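Ribonuclease (Nicotiana glutinosa, PDB 1IYB) probably cleaves RNA as a plant ribonuclease of the T2 family, and binds the base of guanosine-5'-monophosphate in a guanine site. Local coordinates at residues A[155-163]-A[188-199]; A[10-21]-A[173-183]. One frame throughout, in Å; residues are numbered along the deposited sequence.

Contact 1. Residues A[155-163]-A[188-199]; sequences AIGYAPGIE and LIECPIFPRGKC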
loop_
_atom_site.group_PDB
_atom_site.type_symbol
_atom_site.label_atom_id
_atom_site.label_comp_id
_atom_site.label_asym_id
_atom_site.label_seq_id
_atom_site.Cartn_x
_atom_site.Cartn_y
_atom_site.Cartn_z
ATOM N N ALA A 155 17.982 21.192 18.499
ATOM C CA ALA A 155 16.845 21.433 19.374
ATOM C C ALA A 155 16.297 20.205 20.092
ATOM O O ALA A 155 16.125 20.226 21.310
ATOM C CB ALA A 155 15.724 22.112 18.588
ATOM N N ILE A 156 16.017 19.138 19.349
ATOM C CA ILE A 156 15.452 17.940 19.956
ATOM C C ILE A 156 16.460 16.837 20.257
ATOM O O ILE A 156 16.138 15.880 20.964
ATOM C CB ILE A 156 14.316 17.360 19.084
ATOM C CG1 ILE A 156 14.883 16.766 17.794
ATOM C CG2 ILE A 156 13.312 18.456 18.758
ATOM C CD1 ILE A 156 13.836 16.092 16.930
ATOM N N GLY A 157 17.668 16.958 19.714
ATOM C CA GLY A 157 18.695 15.964 19.980
ATOM C C GLY A 157 18.750 14.767 19.049
ATOM O O GLY A 157 19.524 13.832 19.285
ATOM N N TYR A 158 17.937 14.787 17.996
ATOM C CA TYR A 158 17.893 13.698 17.022
ATOM C C TYR A 158 17.841 14.258 15.604
ATOM O O TYR A 158 17.293 15.337 15.377
ATOM C CB TYR A 158 16.672 12.803 17.275
ATOM C CG TYR A 158 16.692 12.133 18.627
ATOM C CD1 TYR A 158 16.298 12.819 19.776
ATOM C CD2 TYR A 158 17.162 10.828 18.767
ATOM C CE1 TYR A 158 16.376 12.224 21.033
ATOM C CE2 TYR A 158 17.246 10.225 20.015
ATOM C CZ TYR A 158 16.854 10.929 21.144
ATOM O OH TYR A 158 16.959 10.341 22.384
ATOM N N ALA A 159 18.411 13.517 14.658
ATOM C CA ALA A 159 18.442 13.936 13.259
ATOM C C ALA A 159 17.115 13.626 12.567
ATOM O O ALA A 159 16.652 12.488 12.575
ATOM C CB ALA A 159 19.577 13.230 12.532
ATOM N N PRO A 160 16.487 14.641 11.960
ATOM C CA PRO A 160 15.212 14.427 11.275
ATOM C C PRO A 160 15.363 14.005 9.818
ATOM O O PRO A 160 16.435 14.123 9.220
ATOM C CB PRO A 160 14.553 15.791 11.376
ATOM C CG PRO A 160 15.722 16.700 11.139
ATOM C CD PRO A 160 16.799 16.082 12.030
ATOM N N GLY A 161 14.263 13.512 9.262
ATOM C CA GLY A 161 14.219 13.136 7.863
ATOM C C GLY A 161 13.449 14.265 7.200
ATOM O O GLY A 161 12.427 14.710 7.731
ATOM N N ILE A 162 13.932 14.746 6.060
ATOM C CA ILE A 162 13.272 15.842 5.359
ATOM C C ILE A 162 12.760 15.404 3.986
ATOM O O ILE A 162 13.514 14.852 3.184
ATOM C CB ILE A 162 14.240 17.034 5.162
ATOM C CG1 ILE A 162 14.886 17.417 6.497
ATOM C CG2 ILE A 162 13.487 18.217 4.572
ATOM C CD1 ILE A 162 13.905 17.863 7.566
ATOM N N GLU A 163 11.481 15.655 3.721
ATOM C CA GLU A 163 10.875 15.297 2.441
ATOM C C GLU A 163 10.445 16.565 1.725
ATOM O O GLU A 163 9.890 17.475 2.341
ATOM C CB GLU A 163 9.644 14.411 2.647
ATOM C CG GLU A 163 9.050 13.883 1.349
ATOM C CD GLU A 163 7.655 13.310 1.523
ATOM O OE1 GLU A 163 7.311 12.903 2.651
ATOM O OE2 GLU A 163 6.907 13.259 0.525
ATOM N N LEU A 188 11.971 9.072 21.744
ATOM C CA LEU A 188 12.510 9.331 20.418
ATOM C C LEU A 188 13.763 8.488 20.240
ATOM O O LEU A 188 14.405 8.097 21.218
ATOM C CB LEU A 188 12.892 10.807 20.259
ATOM C CG LEU A 188 11.796 11.859 20.411
ATOM C CD1 LEU A 188 12.348 13.228 20.035
ATOM C CD2 LEU A 188 10.619 11.503 19.521
ATOM N N ILE A 189 14.103 8.209 18.987
ATOM C CA ILE A 189 15.299 7.440 18.657
ATOM C C ILE A 189 15.833 7.938 17.325
ATOM O O ILE A 189 15.123 8.604 16.569
ATOM C CB ILE A 189 15.004 5.928 18.493
ATOM C CG1 ILE A 189 14.048 5.708 17.315
ATOM C CG2 ILE A 189 14.437 5.362 19.778
ATOM C CD1 ILE A 189 13.910 4.261 16.902
ATOM N N GLU A 190 17.090 7.627 17.036
ATOM C CA GLU A 190 17.661 8.011 15.757
ATOM C C GLU A 190 16.976 7.084 14.765
ATOM O O GLU A 190 16.693 5.930 15.084
ATOM C CB GLU A 190 19.170 7.759 15.729
ATOM C CG GLU A 190 19.989 8.647 16.651
ATOM C CD GLU A 190 20.067 10.089 16.188
ATOM O OE1 GLU A 190 20.875 10.843 16.771
ATOM O OE2 GLU A 190 19.330 10.477 15.254
ATOM N N CYS A 191 16.697 7.586 13.571
ATOM C CA CYS A 191 16.042 6.777 12.553
ATOM C C CYS A 191 16.978 5.708 11.998
ATOM O O CYS A 191 18.076 6.015 11.545
ATOM C CB CYS A 191 15.572 7.656 11.402
ATOM S SG CYS A 191 14.200 8.801 11.760
ATOM N N PRO A 192 16.549 4.434 12.026
ATOM C CA PRO A 192 17.376 3.338 11.510
ATOM C C PRO A 192 17.557 3.465 9.997
ATOM O O PRO A 192 18.510 2.934 9.425
ATOM C CB PRO A 192 16.572 2.092 11.885
ATOM C CG PRO A 192 15.818 2.522 13.106
ATOM C CD PRO A 192 15.364 3.907 12.725
ATOM N N ILE A 193 16.630 4.173 9.359
ATOM C CA ILE A 193 16.658 4.375 7.915
ATOM C C ILE A 193 15.781 5.573 7.553
ATOM O O ILE A 193 14.820 5.883 8.263
ATOM C CB ILE A 193 16.156 3.103 7.172
ATOM C CG1 ILE A 193 16.369 3.251 5.664
ATOM C CG2 ILE A 193 14.681 2.852 7.490
ATOM C CD1 ILE A 193 16.071 1.976 4.882
ATOM N N PHE A 194 16.127 6.247 6.459
ATOM C CA PHE A 194 15.393 7.419 5.982
ATOM C C PHE A 194 14.859 7.191 4.571
ATOM O O PHE A 194 15.540 6.609 3.730
ATOM C CB PHE A 194 16.308 8.648 5.943
ATOM C CG PHE A 194 16.674 9.192 7.293
ATOM C CD1 PHE A 194 15.730 9.849 8.072
ATOM C CD2 PHE A 194 17.977 9.079 7.771
ATOM C CE1 PHE A 194 16.075 10.392 9.309
ATOM C CE2 PHE A 194 18.333 9.618 9.009
ATOM C CZ PHE A 194 17.379 10.276 9.778
ATOM N N PRO A 195 13.630 7.649 4.291
ATOM C CA PRO A 195 13.075 7.466 2.946
ATOM C C PRO A 195 13.717 8.484 1.999
ATOM O O PRO A 195 14.394 9.411 2.448
ATOM C CB PRO A 195 11.584 7.743 3.143
ATOM C CG PRO A 195 11.358 7.450 4.603
ATOM C CD PRO A 195 12.580 8.057 5.235
ATOM N N ARG A 196 13.512 8.309 0.697
ATOM C CA ARG A 196 14.057 9.242 -0.287
ATOM C C ARG A 196 13.382 10.593 -0.076
ATOM O O ARG A 196 12.167 10.708 -0.224
ATOM C CB ARG A 196 13.762 8.765 -1.709
ATOM C CG ARG A 196 14.496 7.512 -2.145
ATOM C CD ARG A 196 14.106 7.163 -3.576
ATOM N NE ARG A 196 14.860 6.032 -4.110
ATOM C CZ ARG A 196 14.690 5.537 -5.332
ATOM N NH1 ARG A 196 13.791 6.072 -6.148
ATOM N NH2 ARG A 196 15.423 4.510 -5.743
ATOM N N GLY A 197 14.168 11.610 0.258
ATOM C CA GLY A 197 13.605 12.928 0.493
ATOM C C GLY A 197 13.227 13.708 -0.754
ATOM O O GLY A 197 12.267 14.480 -0.733
ATOM N N LYS A 198 13.975 13.511 -1.838
ATOM C CA LYS A 198 13.723 14.212 -3.097
ATOM C C LYS A 198 13.958 15.714 -2.953
ATOM O O LYS A 198 13.282 16.520 -3.597
ATOM C CB LYS A 198 12.286 13.969 -3.578
ATOM C CG LYS A 198 11.969 12.525 -3.930
ATOM C CD LYS A 198 10.544 12.389 -4.452
ATOM C CE LYS A 198 10.227 10.950 -4.837
ATOM N NZ LYS A 198 8.828 10.804 -5.342
ATOM N N CYS A 199 14.917 16.085 -2.112
ATOM C CA CYS A 199 15.235 17.491 -1.884
ATOM C C CYS A 199 16.514 17.933 -2.579
ATOM O O CYS A 199 17.425 17.139 -2.792
ATOM C CB CYS A 199 15.419 17.768 -0.395
ATOM S SG CYS A 199 13.972 17.545 0.680
HETATM O O HOH W 1 17.225 7.640 22.083
HETATM O O HOH W 2 17.797 10.154 13.009
#

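Contact 2. Residues A[10-21]-A[173-183]; sequences FFYFVQQWPGSY and QLYQIYICVDG. With 5GP (guanosine-5'-monophosphate), chain C.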
loop_
_atom_site.group_PDB
_atom_site.type_symbol
_atom_site.label_atom_id
_atom_site.label_comp_id
_atom_site.label_asym_id
_atom_site.label_seq_id
_atom_site.Cartn_x
_atom_site.Cartn_y
_atom_site.Cartn_z
ATOM N N PHE A 10 9.780 0.516 14.438
ATOM C CA PHE A 10 9.766 1.859 15.018
ATOM C C PHE A 10 8.681 2.700 14.350
ATOM O O PHE A 10 8.003 2.224 13.442
ATOM C CB PHE A 10 11.137 2.519 14.811
ATOM C CG PHE A 10 11.464 2.803 13.371
ATOM C CD1 PHE A 10 11.084 4.006 12.778
ATOM C CD2 PHE A 10 12.135 1.861 12.596
ATOM C CE1 PHE A 10 11.367 4.263 11.434
ATOM C CE2 PHE A 10 12.421 2.108 11.255
ATOM C CZ PHE A 10 12.037 3.312 10.670
ATOM N N PHE A 11 8.506 3.941 14.802
ATOM C CA PHE A 11 7.508 4.827 14.197
ATOM C C PHE A 11 8.153 6.047 13.563
ATOM O O PHE A 11 9.181 6.534 14.027
ATOM C CB PHE A 11 6.534 5.441 15.216
ATOM C CG PHE A 11 5.722 4.467 16.013
ATOM C CD1 PHE A 11 6.207 3.956 17.213
ATOM C CD2 PHE A 11 4.418 4.159 15.630
ATOM C CE1 PHE A 11 5.402 3.161 18.029
ATOM C CE2 PHE A 11 3.605 3.364 16.435
ATOM C CZ PHE A 11 4.096 2.866 17.639
ATOM N N TYR A 12 7.519 6.544 12.510
ATOM C CA TYR A 12 7.922 7.800 11.890
ATOM C C TYR A 12 6.812 8.740 12.352
ATOM O O TYR A 12 5.632 8.443 12.137
ATOM C CB TYR A 12 7.856 7.755 10.360
ATOM C CG TYR A 12 9.076 7.220 9.641
ATOM C CD1 TYR A 12 8.931 6.310 8.598
ATOM C CD2 TYR A 12 10.364 7.640 9.973
ATOM C CE1 TYR A 12 10.028 5.824 7.902
ATOM C CE2 TYR A 12 11.481 7.157 9.277
ATOM C CZ TYR A 12 11.298 6.246 8.243
ATOM O OH TYR A 12 12.372 5.738 7.547
ATOM N N PHE A 13 7.157 9.834 13.025
ATOM C CA PHE A 13 6.139 10.811 13.406
ATOM C C PHE A 13 6.294 11.853 12.306
ATOM O O PHE A 13 7.318 12.538 12.227
ATOM C CB PHE A 13 6.415 11.424 14.782
ATOM C CG PHE A 13 5.478 12.546 15.136
ATOM C CD1 PHE A 13 4.097 12.357 15.116
ATOM C CD2 PHE A 13 5.975 13.802 15.464
ATOM C CE1 PHE A 13 3.223 13.407 15.416
ATOM C CE2 PHE A 13 5.107 14.856 15.766
ATOM C CZ PHE A 13 3.734 14.659 15.742
ATOM N N VAL A 14 5.279 11.958 11.452
ATOM C CA VAL A 14 5.325 12.843 10.293
ATOM C C VAL A 14 4.455 14.089 10.373
ATOM O O VAL A 14 3.267 14.006 10.675
ATOM C CB VAL A 14 4.918 12.044 9.030
ATOM C CG1 VAL A 14 5.139 12.879 7.777
ATOM C CG2 VAL A 14 5.711 10.744 8.968
ATOM N N GLN A 15 5.064 15.238 10.090
ATOM C CA GLN A 15 4.360 16.518 10.089
ATOM C C GLN A 15 4.482 17.158 8.708
ATOM O O GLN A 15 5.520 17.041 8.050
ATOM C CB GLN A 15 4.943 17.459 11.143
ATOM C CG GLN A 15 4.725 16.991 12.567
ATOM C CD GLN A 15 5.129 18.045 13.578
ATOM O OE1 GLN A 15 4.520 19.115 13.646
ATOM N NE2 GLN A 15 6.164 17.756 14.360
ATOM N N GLN A 16 3.417 17.829 8.273
ATOM C CA GLN A 16 3.391 18.470 6.963
ATOM C C GLN A 16 3.302 19.986 7.072
ATOM O O GLN A 16 2.701 20.519 8.010
ATOM C CB GLN A 16 2.185 17.962 6.151
ATOM C CG GLN A 16 0.828 18.240 6.812
ATOM C CD GLN A 16 -0.362 17.900 5.918
ATOM O OE1 GLN A 16 -0.205 17.339 4.833
ATOM N NE2 GLN A 16 -1.564 18.239 6.379
ATOM N N TRP A 17 3.909 20.675 6.110
ATOM C CA TRP A 17 3.859 22.129 6.072
ATOM C C TRP A 17 2.712 22.511 5.139
ATOM O O TRP A 17 2.758 22.232 3.944
ATOM C CB TRP A 17 5.172 22.713 5.541
ATOM C CG TRP A 17 5.102 24.201 5.435
ATOM C CD1 TRP A 17 5.208 24.953 4.295
ATOM C CD2 TRP A 17 4.830 25.119 6.499
ATOM N NE1 TRP A 17 5.010 26.281 4.588
ATOM C CE2 TRP A 17 4.777 26.412 5.932
ATOM C CE3 TRP A 17 4.622 24.975 7.879
ATOM C CZ2 TRP A 17 4.521 27.556 6.698
ATOM C CZ3 TRP A 17 4.368 26.112 8.642
ATOM C CH2 TRP A 17 4.320 27.389 8.045
ATOM N N PRO A 18 1.661 23.148 5.676
ATOM C CA PRO A 18 0.526 23.531 4.831
ATOM C C PRO A 18 0.876 24.383 3.612
ATOM O O PRO A 18 0.254 24.249 2.555
ATOM C CB PRO A 18 -0.419 24.237 5.811
ATOM C CG PRO A 18 0.489 24.716 6.904
ATOM C CD PRO A 18 1.444 23.565 7.072
ATOM N N GLY A 19 1.873 25.248 3.750
ATOM C CA GLY A 19 2.262 26.085 2.627
ATOM C C GLY A 19 2.760 25.297 1.426
ATOM O O GLY A 19 2.679 25.768 0.291
ATOM N N SER A 20 3.275 24.093 1.668
ATOM C CA SER A 20 3.790 23.249 0.595
ATOM C C SER A 20 2.758 22.256 0.076
ATOM O O SER A 20 2.904 21.699 -1.011
ATOM C CB SER A 20 5.035 22.500 1.070
ATOM O OG SER A 20 6.114 23.403 1.245
ATOM N N TYR A 21 1.719 22.012 0.863
ATOM C CA TYR A 21 0.674 21.101 0.424
ATOM C C TYR A 21 -0.294 21.880 -0.462
ATOM O O TYR A 21 -0.925 21.319 -1.357
ATOM C CB TYR A 21 -0.099 20.542 1.622
ATOM C CG TYR A 21 -1.118 19.483 1.249
ATOM C CD1 TYR A 21 -0.761 18.139 1.186
ATOM C CD2 TYR A 21 -2.435 19.829 0.945
ATOM C CE1 TYR A 21 -1.689 17.161 0.831
ATOM C CE2 TYR A 21 -3.374 18.858 0.587
ATOM C CZ TYR A 21 -2.991 17.529 0.536
ATOM O OH TYR A 21 -3.910 16.559 0.212
ATOM N N GLN A 173 10.631 22.367 -2.463
ATOM C CA GLN A 173 10.268 22.995 -1.202
ATOM C C GLN A 173 10.134 22.036 -0.023
ATOM O O GLN A 173 9.851 20.847 -0.197
ATOM C CB GLN A 173 8.947 23.744 -1.384
ATOM C CG GLN A 173 7.828 22.841 -1.870
ATOM C CD GLN A 173 6.529 23.579 -2.136
ATOM O OE1 GLN A 173 5.495 22.954 -2.371
ATOM N NE2 GLN A 173 6.576 24.905 -2.111
ATOM N N LEU A 174 10.342 22.575 1.174
ATOM C CA LEU A 174 10.228 21.809 2.414
ATOM C C LEU A 174 8.770 21.388 2.556
ATOM O O LEU A 174 7.892 22.233 2.725
ATOM C CB LEU A 174 10.630 22.685 3.603
ATOM C CG LEU A 174 10.531 22.081 5.006
ATOM C CD1 LEU A 174 11.420 20.857 5.099
ATOM C CD2 LEU A 174 10.934 23.120 6.041
ATOM N N TYR A 175 8.517 20.084 2.508
ATOM C CA TYR A 175 7.154 19.571 2.587
ATOM C C TYR A 175 6.818 18.830 3.886
ATOM O O TYR A 175 5.887 19.213 4.593
ATOM C CB TYR A 175 6.908 18.690 1.358
ATOM C CG TYR A 175 5.582 17.975 1.316
ATOM C CD1 TYR A 175 4.404 18.615 1.695
ATOM C CD2 TYR A 175 5.503 16.660 0.863
ATOM C CE1 TYR A 175 3.178 17.958 1.623
ATOM C CE2 TYR A 175 4.287 15.999 0.787
ATOM C CZ TYR A 175 3.130 16.653 1.168
ATOM O OH TYR A 175 1.923 15.996 1.096
ATOM N N GLN A 176 7.554 17.771 4.205
ATOM C CA GLN A 176 7.281 17.035 5.437
ATOM C C GLN A 176 8.557 16.762 6.219
ATOM O O GLN A 176 9.646 16.681 5.647
ATOM C CB GLN A 176 6.576 15.705 5.139
ATOM C CG GLN A 176 5.321 15.843 4.291
ATOM C CD GLN A 176 4.424 14.627 4.375
ATOM O OE1 GLN A 176 3.504 14.583 5.185
ATOM N NE2 GLN A 176 4.697 13.628 3.545
ATOM N N ILE A 177 8.413 16.628 7.532
ATOM C CA ILE A 177 9.540 16.359 8.410
ATOM C C ILE A 177 9.231 15.120 9.242
ATOM O O ILE A 177 8.168 15.025 9.859
ATOM C CB ILE A 177 9.827 17.574 9.315
ATOM C CG1 ILE A 177 10.309 18.737 8.442
ATOM C CG2 ILE A 177 10.874 17.223 10.378
ATOM C CD1 ILE A 177 10.657 19.994 9.205
ATOM N N TYR A 178 10.167 14.174 9.225
ATOM C CA TYR A 178 10.044 12.897 9.928
ATOM C C TYR A 178 10.940 12.819 11.163
ATOM O O TYR A 178 12.128 13.142 11.102
ATOM C CB TYR A 178 10.441 11.746 8.992
ATOM C CG TYR A 178 9.579 11.534 7.763
ATOM C CD1 TYR A 178 9.328 12.570 6.860
ATOM C CD2 TYR A 178 9.063 10.272 7.473
ATOM C CE1 TYR A 178 8.586 12.348 5.697
ATOM C CE2 TYR A 178 8.323 10.039 6.314
ATOM C CZ TYR A 178 8.088 11.078 5.433
ATOM O OH TYR A 178 7.363 10.839 4.287
ATOM N N ILE A 179 10.371 12.367 12.275
ATOM C CA ILE A 179 11.111 12.195 13.527
ATOM C C ILE A 179 10.824 10.763 13.969
ATOM O O ILE A 179 9.675 10.334 13.950
ATOM C CB ILE A 179 10.615 13.167 14.620
ATOM C CG1 ILE A 179 10.787 14.614 14.149
ATOM C CG2 ILE A 179 11.375 12.925 15.919
ATOM C CD1 ILE A 179 12.210 14.987 13.836
ATOM N N CYS A 180 11.853 10.017 14.364
ATOM C CA CYS A 180 11.627 8.631 14.768
ATOM C C CYS A 180 11.356 8.396 16.253
ATOM O O CYS A 180 11.927 9.057 17.123
ATOM C CB CYS A 180 12.788 7.756 14.272
ATOM S SG CYS A 180 12.721 7.599 12.459
ATOM N N VAL A 181 10.450 7.455 16.521
ATOM C CA VAL A 181 10.052 7.076 17.875
ATOM C C VAL A 181 10.266 5.569 18.011
ATOM O O VAL A 181 10.003 4.819 17.072
ATOM C CB VAL A 181 8.557 7.393 18.125
ATOM C CG1 VAL A 181 8.182 7.074 19.564
ATOM C CG2 VAL A 181 8.276 8.851 17.808
ATOM N N ASP A 182 10.736 5.119 19.170
ATOM C CA ASP A 182 10.985 3.692 19.358
ATOM C C ASP A 182 9.705 2.857 19.284
ATOM O O ASP A 182 8.603 3.367 19.494
ATOM C CB ASP A 182 11.693 3.444 20.691
ATOM C CG ASP A 182 10.728 3.272 21.836
ATOM O OD1 ASP A 182 9.990 4.230 22.144
ATOM O OD2 ASP A 182 10.709 2.168 22.423
ATOM N N GLY A 183 9.872 1.571 18.980
ATOM C CA GLY A 183 8.744 0.661 18.861
ATOM C C GLY A 183 7.777 0.604 20.030
ATOM O O GLY A 183 6.602 0.290 19.843
HETATM P P 5GP C . -0.461 8.162 4.223
HETATM O O1P 5GP C . -0.029 6.798 3.904
HETATM O O2P 5GP C . -0.724 8.350 5.704
HETATM O O3P 5GP C . 0.589 9.204 3.703
HETATM O "O5'" 5GP C . -1.841 8.592 3.454
HETATM C "C5'" 5GP C . -2.352 9.975 3.498
HETATM C "C4'" 5GP C . -3.670 10.197 2.717
HETATM O "O4'" 5GP C . -4.546 11.029 3.602
HETATM C "C3'" 5GP C . -3.653 10.991 1.414
HETATM O "O3'" 5GP C . -3.352 10.209 0.268
HETATM C "C2'" 5GP C . -5.057 11.598 1.311
HETATM O "O2'" 5GP C . -5.993 10.704 0.670
HETATM C "C1'" 5GP C . -5.409 11.870 2.765
HETATM N N9 5GP C . -5.442 13.281 3.264
HETATM C C8 5GP C . -6.503 14.023 3.733
HETATM N N7 5GP C . -6.198 15.214 4.204
HETATM C C5 5GP C . -4.800 15.252 4.022
HETATM C C6 5GP C . -3.884 16.306 4.348
HETATM O O6 5GP C . -4.129 17.395 4.853
HETATM N N1 5GP C . -2.540 15.955 4.005
HETATM C C2 5GP C . -2.175 14.741 3.429
HETATM N N2 5GP C . -0.852 14.623 3.188
HETATM N N3 5GP C . -3.033 13.749 3.123
HETATM C C4 5GP C . -4.331 14.076 3.447
HETATM O O HOH W 3 1.659 15.816 3.794
#

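Contact 1. Residues A[155-163]-A[188-199]
The carboxylate of Glu190 makes the direct hydrogen bond of this contact. Ala159 N donates to Glu190 OE2 over 3.2 Å, at 166° and on the syn side of the carboxylate. The Glu190 chain bends about its CB-CG bond (chi2 -71°), which turns the carboxylate back to the 155-163 backbone. A water bridges the same groups: it donates to Glu190 OE2 and to Ala159 O and accepts from Cys191 N. A second water joins Tyr158 OH to Leu188 O.

Leu188 lays CB over one face of the Tyr158 ring as a CH-pi contact, 4.0 Å from the centroid, while Glu190 N sits at the ring edge. Phe194 turns its edge to the loop ahead of strand 161-166, with Ala159 O in the ring plane 3.6 Å from Phe194 CZ. Its CD1 also lies 3.6 Å from Gly161 CA. A CB on Gly161 would run into this ring.

The arrangement pins the long irregular segment 188-199 against an outer strand of the antiparallel sheet in this T2-type fold. Gly157, with positive phi, is the first residue past helix 145-156; the chain then runs on to strand 161-166.

At the far end the contact is largely backbone to backbone. Two CA-H...O contacts form there: Gly197 CA approaches Ile162 O at 3.3 Å, and Glu163 CA faces Gly197 O at 3.6 Å. Cys199 SG, in a disulfide with Cys164, packs 4.0 Å from Ile162 CG2. The Glu163 carboxylate turns elsewhere, and its OE1 bonds to Tyr178 OH and Gln176 NE2.

Contact 2. Residues A[10-21]-A[173-183]
Phe11, Phe13 and Gln15 form the hydrogen-bonded pairs with Val181, Ile179 and Ile177 that join two inner strands of the antiparallel sheet. The strands run at 150° to each other in this T2-family core. Next to these pairs, Tyr175 and Gln176 form a classic beta bulge opposite Glu163.

On the face carrying Tyr12, Val14, Tyr178 and Cys180, the side chains interlock. Tyr178 drives its edge into the face of Tyr12, a T-shaped pair with centroids 5.3 Å apart and planes at 85°. Phe10 CE1 rests on the opposite face of Tyr12, which is thus held between two rings. Val14 CG2 fills the hollow over the Tyr178 face, 4.0 Å from the centroid. With Val14 CG1 anti to the backbone N (chi1 -172°), CG2 is left to face that ring. Cys180 SG fits obliquely beside Tyr12, 3.4 Å from CD2. On the other face Phe11 CB meets Val181 CB, and helix 111-124 packs against Phe13 and Val181.

Past the strand, Ser20 tucks against Leu174 and Gln173. Ser20 OG donates to Leu174 O at 2.6 Å, from above the carbonyl plane. Gln16 reaches the guanine with its extended chain: OE1 accepts from N1 and N2, and NE2 donates to O6 in a nearly straight bond. Tyr21 lies beside Tyr175 and lays a ring face over the base. A leucine at Tyr21 would probably leave that side of the guanine without its flat aromatic cover and the base freer to tilt. Tyr175 OH meets the edge of the Tyr21 ring at CD1, 3.4 Å away.

Overall arrangement
Contacts 1 and 2 share the antiparallel sheet, and their centres lie about 9 Å apart. Strand 161-166 of contact 1 is the neighbour of strand 172-182 of contact 2. A disulfide ties segment 188-199 to the sheet, with Cys191 SG 2.0 Å from Cys180 SG. Close by, Ile193 O and Tyr12 OH are 2.6 Å apart, a probable hydrogen bond. Ile162 CG2 packs against Leu174 CD1 at 3.4 Å. Contact 2 holds three residues of the nucleotide pocket. Contact 1 stands further back: the Glu163 side chain is about 8 Å from the nucleotide. Gln176 of contact 2 links Glu163 to the pocket, since its OE1 bonds to His43.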